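PDB 6VTJ: Non-ribosomal peptide synthetase from Methanobrevibacter ruminantium, which probably carries a peptide on the phosphopantetheine arm of its thiolation domain and releases it reductively through the adjoining reductase domain. Local coordinates for residues A[355-360]-A[395-400]. Numbering follows the deposited sequence.
Sequences AMASEK and SHRDIV
His396 and Arg397, in the first turn of helix 396-403, pack against helix 354-358 and the residues that follow it. On the tight side the His396 ring gives ND1-H to Glu359 O at 2.9 Å, a nearly straight bond (160°) lying in the ring plane. His396 CB rests 3.4 Å from Met356 O. CG of His396 is anti to the carbonyl carbon (chi1 -78°), which sets the ring alongside the Glu359 side chain, planes 38° apart; Ile399 CD1 lies over one ring face. Ala357 O takes two weak bonds, from His396 N at 3.1 Å and from Arg397 N. Ser395 is the N-cap and forms a capping box with Asp398, whose OD2 receives Ser395 N at 2.9 Å; Ser395 OG accepts weakly from Arg397 N. Arg397 makes the outer clasp: its extended chain lays one guanidinium face over Ala357 CB, 3.7 Å from Arg397 CZ. The edge of this guanidinium meets Ser358 OG in plane, Arg397 NH1 at 2.8 Å and NH2 by a weak bond, while NE pairs with Glu412 in a salt bridge. A leucine in place of Arg397 would probably leave Ser358 OG without these donors and Glu412 without its mate. The loose, solvent side holds the Glu359 carboxylate and Lys360, whose CD lies 4.2 Å from Ser395 CB. The contact thus joins two helices, probably of the reductase domain, with His396 packed on Ile343 of helix 338-349 and Met352 of strand 351-352.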
ATOM      1  N   ALA A 355     -12.475  19.186  -7.887  1.00 34.99           N
ATOM      2  CA  ALA A 355     -12.570  17.787  -7.465  1.00 31.89           C
ATOM      3  C   ALA A 355     -11.324  17.369  -6.693  1.00 32.24           C
ATOM      4  O   ALA A 355     -11.412  16.700  -5.651  1.00 27.77           O
ATOM      5  CB  ALA A 355     -12.774  16.890  -8.676  1.00 30.18           C
ATOM      6  N   MET A 356     -10.156  17.787  -7.180  1.00 28.08           N
ATOM      7  CA  MET A 356      -8.908  17.517  -6.480  1.00 30.24           C
ATOM      8  C   MET A 356      -8.895  18.175  -5.106  1.00 31.56           C
ATOM      9  O   MET A 356      -8.565  17.532  -4.101  1.00 34.19           O
ATOM     10  CB  MET A 356      -7.735  17.999  -7.335  1.00 28.25           C
ATOM     11  CG  MET A 356      -7.757  17.433  -8.756  1.00 34.22           C
ATOM     12  SD  MET A 356      -6.614  18.243  -9.880  1.00 34.08           S
ATOM     13  CE  MET A 356      -5.084  18.077  -8.966  1.00 29.94           C
ATOM     14  N   ALA A 357      -9.262  19.464  -5.044  1.00 29.38           N
ATOM     15  CA  ALA A 357      -9.264  20.186  -3.774  1.00 28.98           C
ATOM     16  C   ALA A 357     -10.150  19.494  -2.743  1.00 27.95           C
ATOM     17  O   ALA A 357      -9.794  19.426  -1.558  1.00 25.79           O
ATOM     18  CB  ALA A 357      -9.730  21.633  -3.983  1.00 30.67           C
ATOM     19  N   SER A 358     -11.299  18.959  -3.178  1.00 27.98           N
ATOM     20  CA  SER A 358     -12.269  18.404  -2.236  1.00 29.71           C
ATOM     21  C   SER A 358     -11.963  16.973  -1.808  1.00 29.64           C
ATOM     22  O   SER A 358     -12.563  16.493  -0.835  1.00 28.97           O
ATOM     23  CB  SER A 358     -13.672  18.468  -2.838  1.00 28.97           C
ATOM     24  OG  SER A 358     -14.246  19.743  -2.585  1.00 36.77           O
ATOM     25  N   GLU A 359     -11.048  16.288  -2.483  1.00 28.03           N
ATOM     26  CA  GLU A 359     -10.765  14.899  -2.147  1.00 33.49           C
ATOM     27  C   GLU A 359     -10.240  14.784  -0.724  1.00 28.11           C
ATOM     28  O   GLU A 359      -9.239  15.414  -0.368  1.00 27.50           O
ATOM     29  CB  GLU A 359      -9.762  14.312  -3.133  1.00 35.92           C
ATOM     30  CG  GLU A 359      -9.539  12.830  -2.931  1.00 38.09           C
ATOM     31  CD  GLU A 359      -8.783  12.204  -4.076  1.00 53.88           C
ATOM     32  OE1 GLU A 359      -7.747  12.784  -4.500  1.00 49.55           O
ATOM     33  OE2 GLU A 359      -9.229  11.129  -4.545  1.00 67.57           O
ATOM     34  N   LYS A 360     -10.950  14.003   0.089  1.00 29.10           N
ATOM     35  CA  LYS A 360     -10.602  13.762   1.479  1.00 28.80           C
ATOM     36  C   LYS A 360      -9.583  12.642   1.594  1.00 32.08           C
ATOM     37  O   LYS A 360      -9.534  11.731   0.765  1.00 32.97           O
ATOM     38  CB  LYS A 360     -11.830  13.356   2.300  1.00 30.83           C
ATOM     39  CG  LYS A 360     -13.064  14.209   2.134  1.00 33.83           C
ATOM     40  CD  LYS A 360     -12.978  15.483   2.916  1.00 34.26           C
ATOM     41  CE  LYS A 360     -14.353  16.132   3.027  1.00 38.32           C
ATOM     42  NZ  LYS A 360     -14.242  17.483   3.636  1.00 38.38           N
ATOM     43  N   SER A 395      -8.925  17.500   3.774  1.00 29.48           N
ATOM     44  CA  SER A 395      -9.035  17.639   2.328  1.00 27.35           C
ATOM     45  C   SER A 395      -7.738  18.198   1.766  1.00 25.76           C
ATOM     46  O   SER A 395      -6.823  18.557   2.503  1.00 28.61           O
ATOM     47  CB  SER A 395     -10.214  18.531   1.951  1.00 28.41           C
ATOM     48  OG  SER A 395      -9.869  19.879   2.152  1.00 28.64           O
ATOM     49  N   HIS A 396      -7.667  18.273   0.435  1.00 29.44           N
ATOM     50  CA  HIS A 396      -6.482  18.840  -0.186  1.00 27.16           C
ATOM     51  C   HIS A 396      -6.430  20.351  -0.043  1.00 28.99           C
ATOM     52  O   HIS A 396      -5.368  20.934  -0.259  1.00 29.18           O
ATOM     53  CB  HIS A 396      -6.398  18.424  -1.650  1.00 26.39           C
ATOM     54  CG  HIS A 396      -5.894  17.025  -1.831  1.00 31.57           C
ATOM     55  ND1 HIS A 396      -6.670  15.915  -1.568  1.00 27.65           N
ATOM     56  CD2 HIS A 396      -4.682  16.553  -2.205  1.00 32.64           C
ATOM     57  CE1 HIS A 396      -5.967  14.821  -1.797  1.00 30.37           C
ATOM     58  NE2 HIS A 396      -4.754  15.178  -2.177  1.00 30.45           N
ATOM     59  N   ARG A 397      -7.530  20.986   0.356  1.00 30.26           N
ATOM     60  CA  ARG A 397      -7.453  22.384   0.755  1.00 26.77           C
ATOM     61  C   ARG A 397      -6.688  22.519   2.061  1.00 32.07           C
ATOM     62  O   ARG A 397      -5.901  23.457   2.228  1.00 31.05           O
ATOM     63  CB  ARG A 397      -8.855  22.985   0.889  1.00 27.25           C
ATOM     64  CG  ARG A 397      -9.682  22.938  -0.386  1.00 27.27           C
ATOM     65  CD  ARG A 397     -11.055  23.591  -0.190  1.00 30.03           C
ATOM     66  NE  ARG A 397     -11.791  23.596  -1.442  1.00 28.76           N
ATOM     67  CZ  ARG A 397     -12.597  22.616  -1.836  1.00 32.51           C
ATOM     68  NH1 ARG A 397     -12.797  21.555  -1.057  1.00 28.49           N
ATOM     69  NH2 ARG A 397     -13.200  22.695  -3.013  1.00 29.95           N
ATOM     70  N   ASP A 398      -6.876  21.576   2.986  1.00 27.82           N
ATOM     71  CA  ASP A 398      -6.079  21.585   4.207  1.00 29.89           C
ATOM     72  C   ASP A 398      -4.606  21.429   3.884  1.00 29.55           C
ATOM     73  O   ASP A 398      -3.745  22.165   4.412  1.00 27.39           O
ATOM     74  CB  ASP A 398      -6.534  20.464   5.139  1.00 31.89           C
ATOM     75  CG  ASP A 398      -7.926  20.676   5.658  1.00 33.82           C
ATOM     76  OD1 ASP A 398      -8.189  21.771   6.194  1.00 38.80           O
ATOM     77  OD2 ASP A 398      -8.758  19.749   5.538  1.00 30.47           O
ATOM     78  N   ILE A 399      -4.297  20.479   2.993  1.00 24.71           N
ATOM     79  CA  ILE A 399      -2.905  20.236   2.648  1.00 28.07           C
ATOM     80  C   ILE A 399      -2.315  21.451   1.958  1.00 31.03           C
ATOM     81  O   ILE A 399      -1.210  21.890   2.288  1.00 30.99           O
ATOM     82  CB  ILE A 399      -2.764  18.977   1.782  1.00 29.44           C
ATOM     83  CG1 ILE A 399      -2.980  17.729   2.637  1.00 33.57           C
ATOM     84  CG2 ILE A 399      -1.403  18.964   1.125  1.00 26.48           C
ATOM     85  CD1 ILE A 399      -3.871  16.711   1.979  1.00 32.81           C
ATOM     86  N   VAL A 400      -3.055  22.033   1.010  1.00 30.74           N
ATOM     87  CA  VAL A 400      -2.534  23.183   0.275  1.00 31.08           C
ATOM     88  C   VAL A 400      -2.440  24.414   1.177  1.00 27.75           C
ATOM     89  O   VAL A 400      -1.527  25.225   1.016  1.00 33.11           O
ATOM     90  CB  VAL A 400      -3.378  23.430  -0.991  1.00 26.15           C
ATOM     91  CG1 VAL A 400      -3.184  24.836  -1.519  1.00 31.09           C
ATOM     92  CG2 VAL A 400      -2.961  22.446  -2.080  1.00 28.01           C
TER